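Local coordinates for protein dihydrodipicolinate synthase (Rhodopseudomonas palustris, PDB 3DZ1) that belongs to the DapA family of TIM-barrel lyases and probably acts as a 4-hydroxy-tetrahydrodipicolinate synthase, using pyruvate in lysine biosynthesis, at residues M225-D228 and V229-S233; A235-R238 and D239-H242; L203-D206 and F207-R211. All coordinates share one frame; numbering follows the deposited sequence.

Contact 1. Residues M225-D228 and V229-S233; sequences MLVD and VVKLS
Leu232 N donates to Asp228 O across 2.7 Å, one of four backbone hydrogen bonds that tie residues 225-228 to 229-233. The amides of Val229, Val230 and Lys231 likewise donate to the carbonyl four residues back. Val229 O takes two donors from opposite faces of its plane: Ser233 N, and Ser233 OG at 2.6 Å, which folds the hydroxyl back onto its own helix.

All of this is helix 223-234, which follows the eighth strand of the TIM barrel. Its Val227 and Val230 side chains rest on Thr12 of strand 11-15, while Asp228 and Val229 touch Leu244 of helix 238-255.

Apolar contacts run alongside the backbone. Leu226 CD2 lies 4.2 Å from Val229 CG2, the two side chains pointing the same way. The aliphatic part of Lys231 likewise follows Val227, and CE comes within 3.7 Å of Val227 CG1. Val227 places CG1 there by holding it anti to the backbone N (chi1 164°).

Charge enters indirectly. Lys231 NZ and Asp228 OD1 stand 4.9 Å apart, and a water spans them, donating to OD1 at 2.7 Å and accepting a weak bond from NZ.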
loop_
_atom_site.group_PDB
_atom_site.type_symbol
_atom_site.label_atom_id
_atom_site.label_comp_id
_atom_site.label_asym_id
_atom_site.label_seq_id
_atom_site.Cartn_x
_atom_site.Cartn_y
_atom_site.Cartn_z
HETATM N N MSE A 225 -4.203 18.870 -30.775
HETATM C CA MSE A 225 -3.741 20.134 -30.219
HETATM C C MSE A 225 -2.422 19.987 -29.461
HETATM O O MSE A 225 -1.633 20.926 -29.406
HETATM C CB MSE A 225 -4.814 20.746 -29.317
HETATM C CG MSE A 225 -6.074 21.165 -30.071
HETATM SE SE MSE A 225 -5.748 22.451 -31.510
HETATM C CE MSE A 225 -5.659 21.230 -33.000
ATOM N N LEU A 226 -2.174 18.823 -28.869
ATOM C CA LEU A 226 -0.910 18.632 -28.173
ATOM C C LEU A 226 0.208 18.516 -29.214
ATOM O O LEU A 226 1.375 18.791 -28.919
ATOM C CB LEU A 226 -0.956 17.394 -27.272
ATOM C CG LEU A 226 -1.941 17.480 -26.098
ATOM C CD1 LEU A 226 -1.675 16.329 -25.133
ATOM C CD2 LEU A 226 -1.786 18.815 -25.371
ATOM N N VAL A 227 -0.152 18.121 -30.436
ATOM C CA VAL A 227 0.825 18.025 -31.520
ATOM C C VAL A 227 1.412 19.430 -31.689
ATOM O O VAL A 227 2.629 19.602 -31.844
ATOM C CB VAL A 227 0.159 17.590 -32.863
ATOM C CG1 VAL A 227 1.093 17.888 -34.033
ATOM C CG2 VAL A 227 -0.163 16.100 -32.835
ATOM N N ASP A 228 0.536 20.434 -31.646
ATOM C CA ASP A 228 0.961 21.825 -31.780
ATOM C C ASP A 228 1.741 22.290 -30.557
ATOM O O ASP A 228 2.704 23.044 -30.685
ATOM C CB ASP A 228 -0.245 22.747 -32.005
ATOM C CG ASP A 228 -0.908 22.528 -33.357
ATOM O OD1 ASP A 228 -0.175 22.312 -34.344
ATOM O OD2 ASP A 228 -2.154 22.584 -33.436
ATOM N N VAL A 229 1.323 21.860 -29.368
ATOM C CA VAL A 229 2.042 22.246 -28.157
ATOM C C VAL A 229 3.480 21.730 -28.256
ATOM O O VAL A 229 4.432 22.444 -27.931
ATOM C CB VAL A 229 1.391 21.658 -26.881
ATOM C CG1 VAL A 229 2.311 21.871 -25.684
ATOM C CG2 VAL A 229 0.048 22.318 -26.632
ATOM N N VAL A 230 3.632 20.491 -28.709
ATOM C CA VAL A 230 4.958 19.889 -28.857
ATOM C C VAL A 230 5.756 20.649 -29.923
ATOM O O VAL A 230 6.942 20.949 -29.741
ATOM C CB VAL A 230 4.843 18.390 -29.247
ATOM C CG1 VAL A 230 6.217 17.813 -29.567
ATOM C CG2 VAL A 230 4.206 17.607 -28.101
ATOM N N LYS A 231 5.103 20.968 -31.034
ATOM C CA LYS A 231 5.765 21.699 -32.106
ATOM C C LYS A 231 6.205 23.088 -31.662
ATOM O O LYS A 231 7.346 23.493 -31.905
ATOM C CB LYS A 231 4.838 21.822 -33.315
ATOM C CG LYS A 231 4.629 20.520 -34.067
ATOM C CD LYS A 231 3.741 20.736 -35.279
ATOM C CE LYS A 231 3.677 19.496 -36.155
ATOM N NZ LYS A 231 2.802 19.730 -37.336
ATOM N N LEU A 232 5.303 23.821 -31.018
ATOM C CA LEU A 232 5.623 25.162 -30.550
ATOM C C LEU A 232 6.751 25.126 -29.535
ATOM O O LEU A 232 7.624 26.000 -29.534
ATOM C CB LEU A 232 4.389 25.823 -29.929
ATOM C CG LEU A 232 3.279 26.219 -30.906
ATOM C CD1 LEU A 232 2.015 26.588 -30.132
ATOM C CD2 LEU A 232 3.756 27.387 -31.775
ATOM N N SER A 233 6.740 24.112 -28.673
ATOM C CA SER A 233 7.770 23.980 -27.654
ATOM C C SER A 233 9.139 23.752 -28.293
ATOM O O SER A 233 10.126 24.379 -27.900
ATOM C CB SER A 233 7.438 22.824 -26.709
ATOM O OG SER A 233 6.192 23.037 -26.066
HETATM O O HOH W 1 -0.339 20.530 -36.378
#

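Contact 2. Residues A235-R238 and D239-H242; sequences AGQR and DLAH
Arg238 and His242, one helical turn apart, lie side by side at the start of helix 238-255, where Gln237 is the N-cap residue. Arg238 CG touches His242 CD2 at 3.7 Å, and the guanidinium and imidazole planes are 81° apart. Arg238 O meets the ring edge in its plane, 3.2 Å from His242 CD2, while also accepting the His242 N-H. Arg238 swings CG away from its own amide, chi1 -156°, and stays extended as far as NE, carrying its guanidinium past the histidine to other partners. NE forms a salt bridge to Glu210 OE2, which also hydrogen-bonds His242 NE2, and NH2 forms a salt bridge to Glu293 of the second subunit. Tyr297 of that subunit makes a cation-pi contact with Arg238 and meets the His242 ring edge-to-face.

Further back, the chain turns from helix 223-234 through a Schellman motif at Gly236, whose phi is positive, and an inverse gamma turn centred on Gln237. Gln237 O accepts the Ala241 N-H at 2.9 Å. The Gln237 chain bends at chi2 (-60°), bringing OE1 within 3.7 Å of Leu240 CD1. A water donates to Gln237 OE1 at 2.7 Å and accepts from Leu240 N at 3.1 Å.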
loop_
_atom_site.group_PDB
_atom_site.type_symbol
_atom_site.label_atom_id
_atom_site.label_comp_id
_atom_site.label_asym_id
_atom_site.label_seq_id
_atom_site.Cartn_x
_atom_site.Cartn_y
_atom_site.Cartn_z
ATOM N N ALA A 235 10.021 24.636 -31.143
ATOM C CA ALA A 235 10.366 25.842 -31.890
ATOM C C ALA A 235 10.818 26.988 -30.982
ATOM O O ALA A 235 11.131 28.081 -31.460
ATOM C CB ALA A 235 9.180 26.285 -32.733
ATOM N N GLY A 236 10.846 26.745 -29.677
ATOM C CA GLY A 236 11.272 27.781 -28.755
ATOM C C GLY A 236 10.266 28.907 -28.563
ATOM O O GLY A 236 10.586 29.934 -27.966
ATOM N N GLN A 237 9.056 28.719 -29.077
ATOM C CA GLN A 237 7.998 29.713 -28.945
ATOM C C GLN A 237 7.310 29.485 -27.602
ATOM O O GLN A 237 6.168 29.019 -27.546
ATOM C CB GLN A 237 6.986 29.555 -30.082
ATOM C CG GLN A 237 7.494 29.994 -31.448
ATOM C CD GLN A 237 7.890 31.465 -31.471
ATOM O OE1 GLN A 237 7.281 32.292 -30.792
ATOM N NE2 GLN A 237 8.902 31.799 -32.263
ATOM N N ARG A 238 8.013 29.827 -26.526
ATOM C CA ARG A 238 7.514 29.630 -25.171
ATOM C C ARG A 238 6.119 30.178 -24.876
ATOM O O ARG A 238 5.266 29.456 -24.362
ATOM C CB ARG A 238 8.503 30.207 -24.149
ATOM C CG ARG A 238 8.371 29.558 -22.771
ATOM C CD ARG A 238 9.284 30.183 -21.722
ATOM N NE ARG A 238 9.362 29.340 -20.531
ATOM C CZ ARG A 238 9.931 29.703 -19.384
ATOM N NH1 ARG A 238 10.475 30.905 -19.258
ATOM N NH2 ARG A 238 9.966 28.853 -18.364
ATOM N N ASP A 239 5.887 31.450 -25.185
ATOM C CA ASP A 239 4.583 32.043 -24.911
ATOM C C ASP A 239 3.470 31.378 -25.702
ATOM O O ASP A 239 2.409 31.104 -25.157
ATOM C CB ASP A 239 4.592 33.549 -25.194
ATOM C CG ASP A 239 5.484 34.322 -24.232
ATOM O OD1 ASP A 239 5.811 33.781 -23.155
ATOM O OD2 ASP A 239 5.851 35.477 -24.544
ATOM N N LEU A 240 3.703 31.118 -26.985
ATOM C CA LEU A 240 2.681 30.480 -27.808
ATOM C C LEU A 240 2.383 29.077 -27.297
ATOM O O LEU A 240 1.222 28.667 -27.217
ATOM C CB LEU A 240 3.130 30.407 -29.273
ATOM C CG LEU A 240 3.321 31.752 -29.978
ATOM C CD1 LEU A 240 3.680 31.519 -31.438
ATOM C CD2 LEU A 240 2.047 32.566 -29.874
ATOM N N ALA A 241 3.437 28.347 -26.957
ATOM C CA ALA A 241 3.290 26.991 -26.450
ATOM C C ALA A 241 2.475 26.995 -25.161
ATOM O O ALA A 241 1.517 26.233 -25.026
ATOM C CB ALA A 241 4.662 26.371 -26.203
ATOM N N HIS A 242 2.855 27.846 -24.215
ATOM C CA HIS A 242 2.130 27.929 -22.947
ATOM C C HIS A 242 0.716 28.492 -23.088
ATOM O O HIS A 242 -0.172 28.142 -22.311
ATOM C CB HIS A 242 2.931 28.755 -21.938
ATOM C CG HIS A 242 4.047 27.992 -21.299
ATOM N ND1 HIS A 242 3.903 27.338 -20.094
ATOM C CD2 HIS A 242 5.307 27.733 -21.722
ATOM C CE1 HIS A 242 5.028 26.709 -19.803
ATOM N NE2 HIS A 242 5.895 26.932 -20.775
HETATM O O HOH W 2 6.094 32.506 -28.381
#

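Contact 3. Residues L203-D206 and F207-R211; sequences LFLD and FEMER
Glu208 folds back along the first turn of helix 205-211 and meets Phe204 and Leu205 with every atom of its side chain from CB outward. CB sits 3.3 Å from Phe204 O, the carbonyl that also accepts the Glu208 N-H at 2.9 Å. CG, anti to the carbonyl carbon of Glu208 itself (chi1 -77°), comes closer still to that oxygen, at 3.1 Å. From there the extended chain takes CD past Phe204 C and spreads the carboxylate over the start of the helix. OE1 lies near Phe204 CB and 2.7 Å from a water that accepts from Phe204 N. OE2 reaches Leu205 CA at 3.2 Å. An alanine in place of Glu208 would remove the carboxylate, and is likely to break the water link from this side chain to Phe204 N and open a gap beside Phe204 and Leu205.

Around the helix, Leu205 CD1 packs 4.0 Å from SE of Met209, here selenomethionine. Asp206 OD2 lies obliquely 3.4 Å from Phe207 CD2, the carboxylate and ring planes 56° apart, and forms a salt bridge to Arg253 of the second subunit. Phe207 meets Tyr254 of that subunit edge-to-face. With Phe204 as N-cap residue, the short helix lies in the crossover between strands 195-198 and 215-218, one beta-alpha-beta unit of the TIM barrel.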
loop_
_atom_site.group_PDB
_atom_site.type_symbol
_atom_site.label_atom_id
_atom_site.label_comp_id
_atom_site.label_asym_id
_atom_site.label_seq_id
_atom_site.Cartn_x
_atom_site.Cartn_y
_atom_site.Cartn_z
ATOM N N LEU A 203 -0.353 16.597 -17.771
ATOM C CA LEU A 203 -0.458 17.631 -16.752
ATOM C C LEU A 203 0.734 18.588 -16.712
ATOM O O LEU A 203 0.572 19.758 -16.375
ATOM C CB LEU A 203 -0.661 16.980 -15.379
ATOM C CG LEU A 203 -1.251 17.831 -14.251
ATOM C CD1 LEU A 203 -2.679 18.223 -14.595
ATOM C CD2 LEU A 203 -1.226 17.030 -12.953
ATOM N N PHE A 204 1.924 18.102 -17.059
ATOM C CA PHE A 204 3.114 18.954 -17.056
ATOM C C PHE A 204 3.832 19.029 -18.403
ATOM O O PHE A 204 5.009 19.390 -18.466
ATOM C CB PHE A 204 4.108 18.484 -15.987
ATOM C CG PHE A 204 3.732 18.904 -14.598
ATOM C CD1 PHE A 204 2.730 18.236 -13.899
ATOM C CD2 PHE A 204 4.333 20.013 -14.013
ATOM C CE1 PHE A 204 2.327 18.668 -12.642
ATOM C CE2 PHE A 204 3.940 20.454 -12.755
ATOM C CZ PHE A 204 2.932 19.778 -12.067
ATOM N N LEU A 205 3.125 18.718 -19.483
ATOM C CA LEU A 205 3.740 18.734 -20.809
ATOM C C LEU A 205 4.436 20.044 -21.169
ATOM O O LEU A 205 5.487 20.040 -21.823
ATOM C CB LEU A 205 2.700 18.406 -21.883
ATOM C CG LEU A 205 3.295 18.230 -23.285
ATOM C CD1 LEU A 205 4.329 17.109 -23.270
ATOM C CD2 LEU A 205 2.185 17.925 -24.278
ATOM N N ASP A 206 3.860 21.164 -20.746
ATOM C CA ASP A 206 4.443 22.457 -21.066
ATOM C C ASP A 206 5.883 22.574 -20.586
ATOM O O ASP A 206 6.768 22.962 -21.352
ATOM C CB ASP A 206 3.570 23.594 -20.503
ATOM C CG ASP A 206 3.378 23.521 -18.997
ATOM O OD1 ASP A 206 3.449 22.421 -18.412
ATOM O OD2 ASP A 206 3.126 24.583 -18.392
ATOM N N PHE A 207 6.131 22.212 -19.333
ATOM C CA PHE A 207 7.479 22.300 -18.793
ATOM C C PHE A 207 8.326 21.074 -19.115
ATOM O O PHE A 207 9.548 21.161 -19.177
ATOM C CB PHE A 207 7.419 22.547 -17.283
ATOM C CG PHE A 207 6.991 23.945 -16.921
ATOM C CD1 PHE A 207 7.789 25.037 -17.256
ATOM C CD2 PHE A 207 5.781 24.176 -16.274
ATOM C CE1 PHE A 207 7.388 26.337 -16.954
ATOM C CE2 PHE A 207 5.371 25.473 -15.967
ATOM C CZ PHE A 207 6.177 26.556 -16.308
ATOM N N GLU A 208 7.681 19.933 -19.330
ATOM C CA GLU A 208 8.421 18.725 -19.658
ATOM C C GLU A 208 9.170 18.916 -20.973
ATOM O O GLU A 208 10.290 18.435 -21.131
ATOM C CB GLU A 208 7.472 17.527 -19.740
ATOM C CG GLU A 208 7.063 17.004 -18.371
ATOM C CD GLU A 208 5.841 16.118 -18.420
ATOM O OE1 GLU A 208 5.615 15.371 -17.444
ATOM O OE2 GLU A 208 5.104 16.176 -19.428
HETATM N N MSE A 209 8.558 19.631 -21.910
HETATM C CA MSE A 209 9.208 19.885 -23.187
HETATM C C MSE A 209 10.422 20.782 -22.954
HETATM O O MSE A 209 11.478 20.580 -23.557
HETATM C CB MSE A 209 8.245 20.558 -24.171
HETATM C CG MSE A 209 7.113 19.661 -24.665
HETATM SE SE MSE A 209 7.683 17.916 -25.328
HETATM C CE MSE A 209 8.868 18.501 -26.755
ATOM N N GLU A 210 10.275 21.765 -22.068
ATOM C CA GLU A 210 11.379 22.673 -21.769
ATOM C C GLU A 210 12.548 21.934 -21.112
ATOM O O GLU A 210 13.717 22.269 -21.338
ATOM C CB GLU A 210 10.896 23.814 -20.863
ATOM C CG GLU A 210 9.769 24.638 -21.479
ATOM C CD GLU A 210 9.405 25.866 -20.663
ATOM O OE1 GLU A 210 9.960 26.041 -19.558
ATOM O OE2 GLU A 210 8.555 26.654 -21.131
ATOM N N ARG A 211 12.237 20.928 -20.302
ATOM C CA ARG A 211 13.277 20.154 -19.631
ATOM C C ARG A 211 14.068 19.285 -20.602
ATOM O O ARG A 211 15.181 18.857 -20.294
ATOM C CB ARG A 211 12.671 19.260 -18.551
ATOM C CG ARG A 211 12.057 20.020 -17.391
ATOM C CD ARG A 211 13.081 20.906 -16.715
ATOM N NE ARG A 211 12.527 21.553 -15.529
ATOM C CZ ARG A 211 13.009 21.393 -14.302
ATOM N NH1 ARG A 211 14.058 20.606 -14.096
ATOM N NH2 ARG A 211 12.443 22.022 -13.282
HETATM O O HOH W 3 2.928 15.289 -17.076
#

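In the fold
Contact 3 is the buried member of the set, whereas contacts 1 and 2 are each partly buried, contact 2 lying farthest from the chain's centre. Contacts 1 and 2 are in series, contact 1 on helix 223-234 and contact 2 at the start of helix 238-255, and they meet where Leu232 and Ser233 pack on Ala241. Contact 1 meets contact 3 through apolar packing, as where Val230 CG1 approaches Met209 CE. Between contacts 2 and 3 the chemistry turns polar and charged. Contacts 2 and 3 also touch the second subunit through charged and aromatic groups; contact 1 touches no other chain of the assembly.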